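Local coordinates for endoglucanase A (Clostridium acetobutylicum, PDB 3IK2), which probably hydrolyses internal beta-1,4-glycosidic bonds of cellulose and related glucans, as a family 44 glycoside hydrolase, at residues Ala34-Gly39 with Ser349-Asn354; Leu183-Ser186 with Ile191-Asp194; Glu220-Ala225 with Val379-Tyr384. All blocks are in the same frame, centred on the assembly; numbering follows the deposited sequence.

Interaction 1: residues Ala34-Gly39 with Ser349-Asn354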
ATOM      1  N   ALA A  34      -3.413   6.261  -6.775  1.00  6.74           N
ATOM      2  CA  ALA A  34      -4.277   5.780  -5.683  1.00  5.72           C
ATOM      3  C   ALA A  34      -3.947   6.539  -4.419  1.00  5.90           C
ATOM      4  O   ALA A  34      -2.786   6.911  -4.192  1.00  4.63           O
ATOM      5  CB  ALA A  34      -4.116   4.299  -5.439  1.00  5.16           C
ATOM      6  N   ARG A  35      -4.977   6.800  -3.619  1.00  6.11           N
ATOM      7  CA  ARG A  35      -4.788   7.475  -2.332  1.00  6.81           C
ATOM      8  C   ARG A  35      -5.611   6.801  -1.231  1.00  6.57           C
ATOM      9  O   ARG A  35      -6.723   6.340  -1.487  1.00  6.68           O
ATOM     10  CB  ARG A  35      -5.091   8.987  -2.453  1.00  7.25           C
ATOM     11  CG  ARG A  35      -4.096   9.765  -3.338  1.00  4.66           C
ATOM     12  CD  ARG A  35      -4.685  11.125  -3.744  1.00  7.34           C
ATOM     13  NE  ARG A  35      -4.584  12.163  -2.693  1.00  9.01           N
ATOM     14  CZ  ARG A  35      -5.618  12.664  -2.001  1.00  7.55           C
ATOM     15  NH1 ARG A  35      -6.858  12.260  -2.240  1.00  4.36           N
ATOM     16  NH2 ARG A  35      -5.412  13.605  -1.086  1.00  7.91           N
ATOM     17  N   ARG A  36      -5.026   6.693  -0.035  1.00  6.01           N
ATOM     18  CA  ARG A  36      -5.712   6.134   1.144  1.00  5.74           C
ATOM     19  C   ARG A  36      -5.877   7.171   2.250  1.00  5.90           C
ATOM     20  O   ARG A  36      -4.936   7.933   2.533  1.00  6.56           O
ATOM     21  CB  ARG A  36      -4.917   4.938   1.709  1.00  4.67           C
ATOM     22  CG  ARG A  36      -5.305   4.421   3.119  1.00  2.70           C
ATOM     23  CD  ARG A  36      -4.504   3.188   3.366  1.00  2.00           C
ATOM     24  NE  ARG A  36      -4.778   2.350   4.534  1.00  2.00           N
ATOM     25  CZ  ARG A  36      -4.076   2.376   5.671  1.00  2.00           C
ATOM     26  NH1 ARG A  36      -3.122   3.288   5.876  1.00  2.00           N
ATOM     27  NH2 ARG A  36      -4.344   1.515   6.633  1.00  2.00           N
ATOM     28  N   ILE A  37      -7.049   7.183   2.889  1.00  5.82           N
ATOM     29  CA  ILE A  37      -7.178   7.824   4.210  1.00  5.73           C
ATOM     30  C   ILE A  37      -7.387   6.706   5.229  1.00  6.02           C
ATOM     31  O   ILE A  37      -8.372   5.979   5.168  1.00  5.88           O
ATOM     32  CB  ILE A  37      -8.236   8.970   4.291  1.00  5.73           C
ATOM     33  CG1 ILE A  37      -8.238   9.604   5.700  1.00  6.92           C
ATOM     34  CG2 ILE A  37      -9.652   8.529   3.814  1.00  4.59           C
ATOM     35  CD1 ILE A  37      -9.257  10.760   5.891  1.00  6.49           C
ATOM     36  N   GLY A  38      -6.393   6.524   6.101  1.00  6.05           N
ATOM     37  CA  GLY A  38      -6.333   5.361   6.993  1.00  6.28           C
ATOM     38  C   GLY A  38      -5.251   5.474   8.045  1.00  6.22           C
ATOM     39  O   GLY A  38      -4.736   6.565   8.308  1.00  6.56           O
ATOM     40  N   GLY A  39      -4.900   4.351   8.661  1.00  6.09           N
ATOM     41  CA  GLY A  39      -3.851   4.362   9.689  1.00  5.80           C
ATOM     42  C   GLY A  39      -4.448   4.559  11.084  1.00  6.91           C
ATOM     43  O   GLY A  39      -5.668   4.470  11.289  1.00  5.62           O
ATOM     44  N   SER A 349      -3.312  -6.450  -1.230  1.00  5.14           N
ATOM     45  CA  SER A 349      -3.048  -5.015  -1.051  1.00  4.91           C
ATOM     46  C   SER A 349      -1.962  -4.777   0.001  1.00  4.68           C
ATOM     47  O   SER A 349      -1.873  -5.521   0.997  1.00  4.01           O
ATOM     48  CB  SER A 349      -4.340  -4.301  -0.678  1.00  4.51           C
ATOM     49  OG  SER A 349      -4.104  -3.003  -0.170  1.00  7.43           O
ATOM     50  N   PHE A 350      -1.103  -3.780  -0.255  1.00  5.27           N
ATOM     51  CA  PHE A 350      -0.196  -3.225   0.779  1.00  5.90           C
ATOM     52  C   PHE A 350      -0.522  -1.757   1.021  1.00  5.55           C
ATOM     53  O   PHE A 350       0.027  -0.865   0.365  1.00  5.62           O
ATOM     54  CB  PHE A 350       1.285  -3.389   0.413  1.00  5.96           C
ATOM     55  CG  PHE A 350       1.758  -4.844   0.393  1.00  8.61           C
ATOM     56  CD1 PHE A 350       1.801  -5.566  -0.804  1.00  6.18           C
ATOM     57  CD2 PHE A 350       2.148  -5.487   1.576  1.00 10.20           C
ATOM     58  CE1 PHE A 350       2.211  -6.913  -0.818  1.00  9.38           C
ATOM     59  CE2 PHE A 350       2.565  -6.828   1.565  1.00  9.15           C
ATOM     60  CZ  PHE A 350       2.589  -7.545   0.366  1.00  7.66           C
ATOM     61  N   SER A 351      -1.436  -1.508   1.956  1.00  5.20           N
ATOM     62  CA  SER A 351      -1.917  -0.150   2.216  1.00  4.42           C
ATOM     63  C   SER A 351      -1.000   0.708   3.084  1.00  4.28           C
ATOM     64  O   SER A 351      -1.231   1.903   3.212  1.00  4.86           O
ATOM     65  CB  SER A 351      -3.333  -0.173   2.784  1.00  2.87           C
ATOM     66  OG  SER A 351      -3.333  -0.841   4.017  1.00  2.39           O
ATOM     67  N   GLU A 352      -0.001   0.103   3.709  1.00  4.38           N
ATOM     68  CA  GLU A 352       1.150   0.834   4.245  1.00  4.63           C
ATOM     69  C   GLU A 352       2.449   0.052   4.041  1.00  4.72           C
ATOM     70  O   GLU A 352       2.474  -1.169   4.189  1.00  5.12           O
ATOM     71  CB  GLU A 352       0.988   1.147   5.724  1.00  4.45           C
ATOM     72  CG  GLU A 352      -0.093   2.169   6.049  1.00  5.30           C
ATOM     73  CD  GLU A 352      -0.254   2.378   7.545  1.00  6.23           C
ATOM     74  OE1 GLU A 352       0.779   2.289   8.258  1.00  5.91           O
ATOM     75  OE2 GLU A 352      -1.402   2.647   7.994  1.00  6.10           O
ATOM     76  N   TYR A 353       3.509   0.780   3.691  1.00  4.47           N
ATOM     77  CA  TYR A 353       4.860   0.235   3.536  1.00  5.70           C
ATOM     78  C   TYR A 353       5.765   1.469   3.444  1.00  5.74           C
ATOM     79  O   TYR A 353       5.320   2.563   3.106  1.00  6.22           O
ATOM     80  CB  TYR A 353       5.005  -0.668   2.280  1.00  4.83           C
ATOM     81  CG  TYR A 353       4.922   0.126   0.984  1.00  6.24           C
ATOM     82  CD1 TYR A 353       6.087   0.655   0.386  1.00  5.58           C
ATOM     83  CD2 TYR A 353       3.685   0.367   0.359  1.00  3.05           C
ATOM     84  CE1 TYR A 353       6.018   1.415  -0.784  1.00  5.24           C
ATOM     85  CE2 TYR A 353       3.615   1.131  -0.839  1.00  5.66           C
ATOM     86  CZ  TYR A 353       4.790   1.657  -1.384  1.00  6.12           C
ATOM     87  OH  TYR A 353       4.730   2.401  -2.537  1.00  6.17           O
ATOM     88  N   ASN A 354       7.036   1.287   3.731  1.00  6.10           N
ATOM     89  CA  ASN A 354       8.034   2.349   3.617  1.00  5.91           C
ATOM     90  C   ASN A 354       9.361   1.622   3.811  1.00  5.99           C
ATOM     91  O   ASN A 354       9.477   0.789   4.718  1.00  5.19           O
ATOM     92  CB  ASN A 354       7.797   3.421   4.698  1.00  5.33           C
ATOM     93  CG  ASN A 354       8.813   4.552   4.668  1.00  6.41           C
ATOM     94  OD1 ASN A 354       9.955   4.380   5.060  1.00 10.87           O
ATOM     95  ND2 ASN A 354       8.382   5.726   4.260  1.00  6.24           N
TER
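Arg36 reaches across the interior of the barrel to Ser351 and Glu352, and one ionic bond, one layer of face packing and a few second-shell bonds make up the contact. The ionic part is a salt bridge in which Arg36 NH1 donates to Glu352 OE2 over 2.8 Å. Its N-H...O angle of 156° is fairly straight. The carboxylate accepts with its anti lone pair, on the side away from OE1, and lies slightly off the guanidinium plane. The two planes stand 63° apart, and one hydrogen bond, NH1 to OE2, carries the salt bridge, in keeping with that tilt. Arg36 spans the gap because its CG is anti to the backbone N (chi1 167°) and the chain runs on extended to NE.

Packing accounts for most of the remaining contact. Ser351 CB sits over one face of the guanidinium, 3.4 Å from Arg36 NE, while Gly38 CA lies over the centre of the opposite face. The guanidinium is thus sandwiched between Ser351 and the backbone of its own segment at Gly38. Gly39 adds a backbone contact, its CA 3.4 Å from Glu352 OE2.

Second-shell residues help position both partners of Arg36: Tyr279 OH bonds to Glu352 OE1, and Asp275 OD2 to Ser351 OG. All the touching residues are buried. The network joins the second and seventh strands at their carboxyl ends, the side of the barrel where TIM-barrel glycoside hydrolases build their active-site cleft.

Interaction 2: residues Leu183-Ser186 with Ile191-Asp194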
ATOM      1  N   LEU A 183      -3.392  -4.438  17.043  1.00  8.12           N
ATOM      2  CA  LEU A 183      -2.761  -3.384  17.812  1.00  8.11           C
ATOM      3  C   LEU A 183      -3.763  -2.460  18.501  1.00  7.68           C
ATOM      4  O   LEU A 183      -3.365  -1.509  19.120  1.00  7.84           O
ATOM      5  CB  LEU A 183      -1.811  -2.560  16.925  1.00  8.75           C
ATOM      6  CG  LEU A 183      -0.582  -3.298  16.423  1.00  7.99           C
ATOM      7  CD1 LEU A 183       0.413  -2.302  15.769  1.00  8.43           C
ATOM      8  CD2 LEU A 183       0.053  -4.068  17.574  1.00  7.26           C
ATOM      9  N   TRP A 184      -5.058  -2.736  18.414  1.00  8.01           N
ATOM     10  CA  TRP A 184      -6.032  -1.850  19.070  1.00  8.17           C
ATOM     11  C   TRP A 184      -5.714  -1.596  20.541  1.00  8.39           C
ATOM     12  O   TRP A 184      -5.804  -0.463  20.961  1.00  8.78           O
ATOM     13  CB  TRP A 184      -7.465  -2.360  18.943  1.00  6.51           C
ATOM     14  CG  TRP A 184      -8.087  -2.140  17.603  1.00  6.74           C
ATOM     15  CD1 TRP A 184      -7.731  -1.202  16.660  1.00  4.73           C
ATOM     16  CD2 TRP A 184      -9.186  -2.865  17.050  1.00  3.22           C
ATOM     17  NE1 TRP A 184      -8.527  -1.315  15.551  1.00  3.89           N
ATOM     18  CE2 TRP A 184      -9.445  -2.316  15.764  1.00  5.68           C
ATOM     19  CE3 TRP A 184      -9.964  -3.934  17.500  1.00  3.59           C
ATOM     20  CZ2 TRP A 184     -10.465  -2.797  14.928  1.00  3.01           C
ATOM     21  CZ3 TRP A 184     -10.976  -4.432  16.647  1.00  4.53           C
ATOM     22  CH2 TRP A 184     -11.209  -3.862  15.390  1.00  4.35           C
ATOM     23  N   PRO A 185      -5.364  -2.648  21.331  1.00  9.12           N
ATOM     24  CA  PRO A 185      -5.086  -2.428  22.768  1.00  8.87           C
ATOM     25  C   PRO A 185      -3.835  -1.607  23.080  1.00  8.97           C
ATOM     26  O   PRO A 185      -3.763  -0.998  24.148  1.00  9.11           O
ATOM     27  CB  PRO A 185      -4.927  -3.856  23.329  1.00  8.61           C
ATOM     28  CG  PRO A 185      -4.483  -4.670  22.157  1.00 10.18           C
ATOM     29  CD  PRO A 185      -5.225  -4.077  20.968  1.00  8.87           C
ATOM     30  N   SER A 186      -2.841  -1.607  22.195  1.00  9.64           N
ATOM     31  CA  SER A 186      -1.629  -0.844  22.479  1.00  9.52           C
ATOM     32  C   SER A 186      -1.588   0.491  21.762  1.00  9.19           C
ATOM     33  O   SER A 186      -0.968   1.421  22.248  1.00  9.97           O
ATOM     34  CB  SER A 186      -0.375  -1.659  22.201  1.00  9.89           C
ATOM     35  OG  SER A 186      -0.419  -2.159  20.908  1.00 11.07           O
ATOM     36  N   ILE A 191      -9.898   2.986  23.726  1.00  7.11           N
ATOM     37  CA  ILE A 191     -11.023   2.485  22.923  1.00  7.21           C
ATOM     38  C   ILE A 191     -11.221   0.989  23.185  1.00  7.44           C
ATOM     39  O   ILE A 191     -12.335   0.516  23.337  1.00  7.59           O
ATOM     40  CB  ILE A 191     -10.744   2.725  21.382  1.00  6.56           C
ATOM     41  CG1 ILE A 191     -10.578   4.215  21.072  1.00  6.10           C
ATOM     42  CG2 ILE A 191     -11.806   2.064  20.437  1.00  5.22           C
ATOM     43  CD1 ILE A 191     -10.478   4.501  19.566  1.00  7.09           C
ATOM     44  N   HIS A 192     -10.113   0.250  23.196  1.00  7.97           N
ATOM     45  CA  HIS A 192     -10.145  -1.202  23.152  1.00  7.91           C
ATOM     46  C   HIS A 192      -9.052  -1.813  24.066  1.00  8.67           C
ATOM     47  O   HIS A 192      -8.090  -2.406  23.548  1.00  8.53           O
ATOM     48  CB  HIS A 192      -9.975  -1.679  21.692  1.00  7.97           C
ATOM     49  CG  HIS A 192     -10.282  -3.129  21.476  1.00  5.94           C
ATOM     50  ND1 HIS A 192      -9.468  -4.142  21.951  1.00  3.56           N
ATOM     51  CD2 HIS A 192     -11.303  -3.740  20.818  1.00  5.81           C
ATOM     52  CE1 HIS A 192      -9.971  -5.311  21.585  1.00  4.09           C
ATOM     53  NE2 HIS A 192     -11.092  -5.096  20.912  1.00  5.52           N
ATOM     54  N   PRO A 193      -9.205  -1.682  25.415  1.00  8.94           N
ATOM     55  CA  PRO A 193      -8.223  -2.140  26.411  1.00  9.28           C
ATOM     56  C   PRO A 193      -7.757  -3.605  26.240  1.00  9.96           C
ATOM     57  O   PRO A 193      -6.590  -3.916  26.494  1.00  9.47           O
ATOM     58  CB  PRO A 193      -8.979  -1.983  27.768  1.00  9.47           C
ATOM     59  CG  PRO A 193     -10.367  -1.736  27.453  1.00  8.48           C
ATOM     60  CD  PRO A 193     -10.357  -1.050  26.089  1.00  8.84           C
ATOM     61  N   ASP A 194      -8.665  -4.477  25.833  1.00 10.46           N
ATOM     62  CA  ASP A 194      -8.380  -5.900  25.750  1.00 11.83           C
ATOM     63  C   ASP A 194      -7.725  -6.330  24.439  1.00 12.05           C
ATOM     64  O   ASP A 194      -7.913  -5.721  23.399  1.00 11.89           O
ATOM     65  CB  ASP A 194      -9.655  -6.718  25.937  1.00 12.23           C
ATOM     66  CG  ASP A 194     -10.322  -6.508  27.310  1.00 14.35           C
ATOM     67  OD1 ASP A 194      -9.701  -6.035  28.285  1.00 15.06           O
ATOM     68  OD2 ASP A 194     -11.512  -6.844  27.398  1.00 17.71           O
TER
HETATM   69  O   HOH W   1      -4.906  -1.818  26.597  1.00 12.54           O
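Trp184 and His192 are brought together by different first torsions: the indole CG is anti to its own carbonyl carbon (chi1 -77°), whereas the imidazole CG is anti to the backbone N (chi1 -168°), and these settings bring the indole and the imidazole against each other. The setting is a beta-alpha loop of the TIM barrel, the long connection from strand 174-177 to helix 198-215, and the short helix 184-187 is folded against the segment that follows it.

The indole puts one corner of its six-membered ring above the imidazole. Trp184 CE3 stands over one face of His192, displaced toward the rim, and comes to 3.6 Å from His192 CD2. With the planes 48° apart, the two rings meet obliquely. Nearer the backbone, the CB atoms of Trp184 and His192 touch at 3.8 Å. Each ring also has a polar anchor beyond the contact, which limits its rotation: Trp184 NE1 bonds to Asp178 OD1, and His192 NE2 to Glu200 OE2 at the start of helix 198-215.

Pro185 makes the rest of the contact against backbone oxygens. Its CA points a C-H at His192 O, 3.1 Å away, and its CB lies 3.6 Å from Pro193 O. Toward the surface, where Pro193 and Asp194 are exposed, a water bridges the two segments by donating to Pro185 O at 2.8 Å and to Pro193 O at 2.7 Å.

Interaction 3: residues Glu220-Ala225 with Val379-Tyr384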
ATOM      1  N   GLU A 220     -15.231  -2.046  -2.969  1.00  8.76           N
ATOM      2  CA  GLU A 220     -14.316  -3.117  -2.565  1.00  9.48           C
ATOM      3  C   GLU A 220     -13.903  -2.984  -1.096  1.00  9.58           C
ATOM      4  O   GLU A 220     -13.770  -1.857  -0.569  1.00  8.87           O
ATOM      5  CB  GLU A 220     -13.076  -3.091  -3.447  1.00  8.94           C
ATOM      6  CG  GLU A 220     -13.313  -3.708  -4.815  1.00 10.38           C
ATOM      7  CD  GLU A 220     -12.116  -3.519  -5.738  1.00 13.24           C
ATOM      8  OE1 GLU A 220     -11.196  -2.723  -5.406  1.00 14.43           O
ATOM      9  OE2 GLU A 220     -12.111  -4.138  -6.819  1.00 15.76           O
ATOM     10  N   THR A 221     -13.714  -4.137  -0.445  1.00  9.20           N
ATOM     11  CA  THR A 221     -13.368  -4.166   0.982  1.00  8.57           C
ATOM     12  C   THR A 221     -11.967  -4.674   1.166  1.00  8.18           C
ATOM     13  O   THR A 221     -11.534  -5.591   0.455  1.00  7.04           O
ATOM     14  CB  THR A 221     -14.342  -5.038   1.832  1.00  8.62           C
ATOM     15  OG1 THR A 221     -14.471  -6.323   1.226  1.00  7.13           O
ATOM     16  CG2 THR A 221     -15.703  -4.353   1.937  1.00  6.45           C
ATOM     17  N   PHE A 222     -11.274  -4.043   2.117  1.00  7.45           N
ATOM     18  CA  PHE A 222      -9.859  -4.267   2.380  1.00  7.64           C
ATOM     19  C   PHE A 222      -9.802  -4.645   3.840  1.00  7.82           C
ATOM     20  O   PHE A 222     -10.253  -3.851   4.701  1.00  7.53           O
ATOM     21  CB  PHE A 222      -9.021  -2.976   2.154  1.00  6.73           C
ATOM     22  CG  PHE A 222      -8.825  -2.605   0.684  1.00  6.57           C
ATOM     23  CD1 PHE A 222      -9.920  -2.272  -0.122  1.00  2.00           C
ATOM     24  CD2 PHE A 222      -7.549  -2.598   0.120  1.00  2.66           C
ATOM     25  CE1 PHE A 222      -9.753  -1.953  -1.465  1.00  2.70           C
ATOM     26  CE2 PHE A 222      -7.347  -2.248  -1.220  1.00  4.29           C
ATOM     27  CZ  PHE A 222      -8.460  -1.940  -2.037  1.00  5.60           C
ATOM     28  N   GLY A 223      -9.239  -5.837   4.109  1.00  7.29           N
ATOM     29  CA  GLY A 223      -9.070  -6.355   5.464  1.00  6.92           C
ATOM     30  C   GLY A 223      -8.006  -7.439   5.550  1.00  7.80           C
ATOM     31  O   GLY A 223      -7.616  -8.004   4.537  1.00  7.66           O
ATOM     32  N   PRO A 224      -7.505  -7.725   6.770  1.00  7.97           N
ATOM     33  CA  PRO A 224      -7.870  -7.006   7.991  1.00  8.26           C
ATOM     34  C   PRO A 224      -7.052  -5.745   8.258  1.00  7.92           C
ATOM     35  O   PRO A 224      -7.281  -5.109   9.274  1.00  9.86           O
ATOM     36  CB  PRO A 224      -7.617  -8.059   9.106  1.00  7.53           C
ATOM     37  CG  PRO A 224      -7.096  -9.276   8.412  1.00  6.68           C
ATOM     38  CD  PRO A 224      -6.582  -8.824   7.075  1.00  7.15           C
ATOM     39  N   ALA A 225      -6.149  -5.371   7.347  1.00  7.76           N
ATOM     40  CA  ALA A 225      -5.151  -4.287   7.556  1.00  7.31           C
ATOM     41  C   ALA A 225      -4.209  -4.605   8.705  1.00  7.41           C
ATOM     42  O   ALA A 225      -4.055  -3.827   9.651  1.00  7.47           O
ATOM     43  CB  ALA A 225      -5.810  -2.894   7.741  1.00  7.42           C
ATOM     44  N   VAL A 379       0.209  -7.630  -7.159  1.00  9.30           N
ATOM     45  CA  VAL A 379      -0.387  -6.720  -6.135  1.00  8.76           C
ATOM     46  C   VAL A 379      -1.409  -5.797  -6.810  1.00  8.90           C
ATOM     47  O   VAL A 379      -1.123  -5.179  -7.840  1.00  7.61           O
ATOM     48  CB  VAL A 379       0.722  -5.926  -5.403  1.00  8.55           C
ATOM     49  CG1 VAL A 379       0.176  -4.885  -4.470  1.00  7.05           C
ATOM     50  CG2 VAL A 379       1.630  -6.915  -4.630  1.00  9.86           C
ATOM     51  N   TYR A 380      -2.606  -5.719  -6.233  1.00  9.57           N
ATOM     52  CA  TYR A 380      -3.687  -4.922  -6.782  1.00 10.40           C
ATOM     53  C   TYR A 380      -3.616  -3.441  -6.371  1.00  9.23           C
ATOM     54  O   TYR A 380      -4.025  -2.557  -7.118  1.00  8.95           O
ATOM     55  CB  TYR A 380      -5.027  -5.510  -6.322  1.00 13.45           C
ATOM     56  CG  TYR A 380      -6.274  -4.803  -6.848  1.00 17.55           C
ATOM     57  CD1 TYR A 380      -6.748  -5.057  -8.126  1.00 21.06           C
ATOM     58  CD2 TYR A 380      -7.012  -3.913  -6.031  1.00 22.42           C
ATOM     59  CE1 TYR A 380      -7.920  -4.421  -8.622  1.00 21.81           C
ATOM     60  CE2 TYR A 380      -8.194  -3.273  -6.504  1.00 21.48           C
ATOM     61  CZ  TYR A 380      -8.632  -3.539  -7.811  1.00 21.66           C
ATOM     62  OH  TYR A 380      -9.778  -2.939  -8.332  1.00 22.36           O
ATOM     63  N   PHE A 381      -3.117  -3.187  -5.172  1.00  8.15           N
ATOM     64  CA  PHE A 381      -3.203  -1.862  -4.553  1.00  6.58           C
ATOM     65  C   PHE A 381      -2.016  -1.697  -3.599  1.00  6.70           C
ATOM     66  O   PHE A 381      -1.660  -2.620  -2.851  1.00  6.38           O
ATOM     67  CB  PHE A 381      -4.543  -1.736  -3.805  1.00  6.48           C
ATOM     68  CG  PHE A 381      -4.824  -0.343  -3.230  1.00  6.10           C
ATOM     69  CD1 PHE A 381      -5.624   0.565  -3.931  1.00  7.25           C
ATOM     70  CD2 PHE A 381      -4.320   0.031  -1.975  1.00  3.77           C
ATOM     71  CE1 PHE A 381      -5.899   1.859  -3.396  1.00  6.92           C
ATOM     72  CE2 PHE A 381      -4.579   1.311  -1.442  1.00  3.79           C
ATOM     73  CZ  PHE A 381      -5.365   2.229  -2.159  1.00  4.27           C
ATOM     74  N   ALA A 382      -1.393  -0.529  -3.623  1.00  6.30           N
ATOM     75  CA  ALA A 382      -0.379  -0.233  -2.625  1.00  6.87           C
ATOM     76  C   ALA A 382      -0.327   1.277  -2.388  1.00  6.70           C
ATOM     77  O   ALA A 382      -0.435   2.048  -3.329  1.00  7.43           O
ATOM     78  CB  ALA A 382       0.986  -0.758  -3.074  1.00  5.47           C
ATOM     79  N   THR A 383      -0.191   1.655  -1.128  1.00  6.02           N
ATOM     80  CA  THR A 383      -0.099   3.030  -0.710  1.00  5.99           C
ATOM     81  C   THR A 383       1.096   3.177   0.269  1.00  6.48           C
ATOM     82  O   THR A 383       1.159   2.558   1.344  1.00  6.59           O
ATOM     83  CB  THR A 383      -1.448   3.607  -0.151  1.00  6.53           C
ATOM     84  OG1 THR A 383      -2.125   2.646   0.658  1.00  6.99           O
ATOM     85  CG2 THR A 383      -2.395   4.002  -1.278  1.00  4.16           C
ATOM     86  N   TYR A 384       2.078   3.949  -0.180  1.00  5.55           N
ATOM     87  CA  TYR A 384       3.227   4.330   0.595  1.00  5.86           C
ATOM     88  C   TYR A 384       2.758   5.142   1.808  1.00  6.35           C
ATOM     89  O   TYR A 384       1.749   5.852   1.726  1.00  6.40           O
ATOM     90  CB  TYR A 384       4.088   5.187  -0.333  1.00  5.92           C
ATOM     91  CG  TYR A 384       5.180   5.988   0.318  1.00  6.29           C
ATOM     92  CD1 TYR A 384       6.439   5.420   0.534  1.00  5.55           C
ATOM     93  CD2 TYR A 384       4.972   7.316   0.675  1.00  4.85           C
ATOM     94  CE1 TYR A 384       7.437   6.134   1.113  1.00  6.92           C
ATOM     95  CE2 TYR A 384       5.985   8.055   1.255  1.00  5.42           C
ATOM     96  CZ  TYR A 384       7.222   7.450   1.463  1.00  6.24           C
ATOM     97  OH  TYR A 384       8.264   8.152   2.034  1.00  4.67           O
TER
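Phe222 and Phe381 meet inside the closed parallel barrel, the TIM-like fold of this enzyme, and with Glu220 and Tyr380 nearer the amino ends of the same strands they form a contact with a tight half and a loose one. Strands 220-226 and 379-384 are not neighbours in the sheet. They face each other through the barrel lumen, with 9.9 Å between Phe222 CA and Phe381 CA, and side chains alone close the gap.

The tight half is a T-shaped aromatic pair. Phe222 presents its edge to the face of Phe381, with centroids 5.2 Å apart and planes at 72°. Phe222 CE2 makes the nearest approach, 3.7 Å from Phe381 CG, while Phe222 CZ stands over the same face. Phe381 CG is anti to the backbone N (chi1 -174°), which carries that ring toward strand 220-226, and the Phe222 side chain crosses it at about a right angle. Both rings are buried. Tyr98, from a loop, meets the Phe381 ring, and Ser349 of strand 347-353 touches both phenylalanines.

The looser half is only partly shielded from solvent. Here the extended Glu220 and the phenol of Tyr380 approach from opposite directions, and the carboxylate is tilted 62° to the ring. The principal polar partners of Glu220 lie elsewhere: OE1 is bonded to Tyr98 OH, and OE2 forms a salt bridge with Lys347, whose ammonium also makes a cation-pi contact with Tyr380. Lys347 therefore ties the acid and the ring together indirectly. Across the contact itself, Glu220 OE2 comes within 3.0 Å of Tyr380 OH, and Glu220 OE1 within 3.2 Å of Tyr380 CE2.

From the N terminus, the chain first lays down residues 34-39 on the second barrel strand, opening interaction 1. Before that loop is closed, interaction 2 opens and shuts within a few residues, a local fold-back in the connection after the fourth strand. Residues 220-225 on the fifth strand then open interaction 3. Interaction 1 closes at 349-354 on the seventh strand and interaction 3 at 379-384 on the eighth, so the two large loops cross. They also touch, because the last two strands are neighbours: Phe350 N probably bonds to Phe381 O. Interactions 1 and 3 thus join strands across the barrel interior, second to seventh and fifth to eighth, while interaction 2 lies about 21 Å from interaction 1, centre to centre.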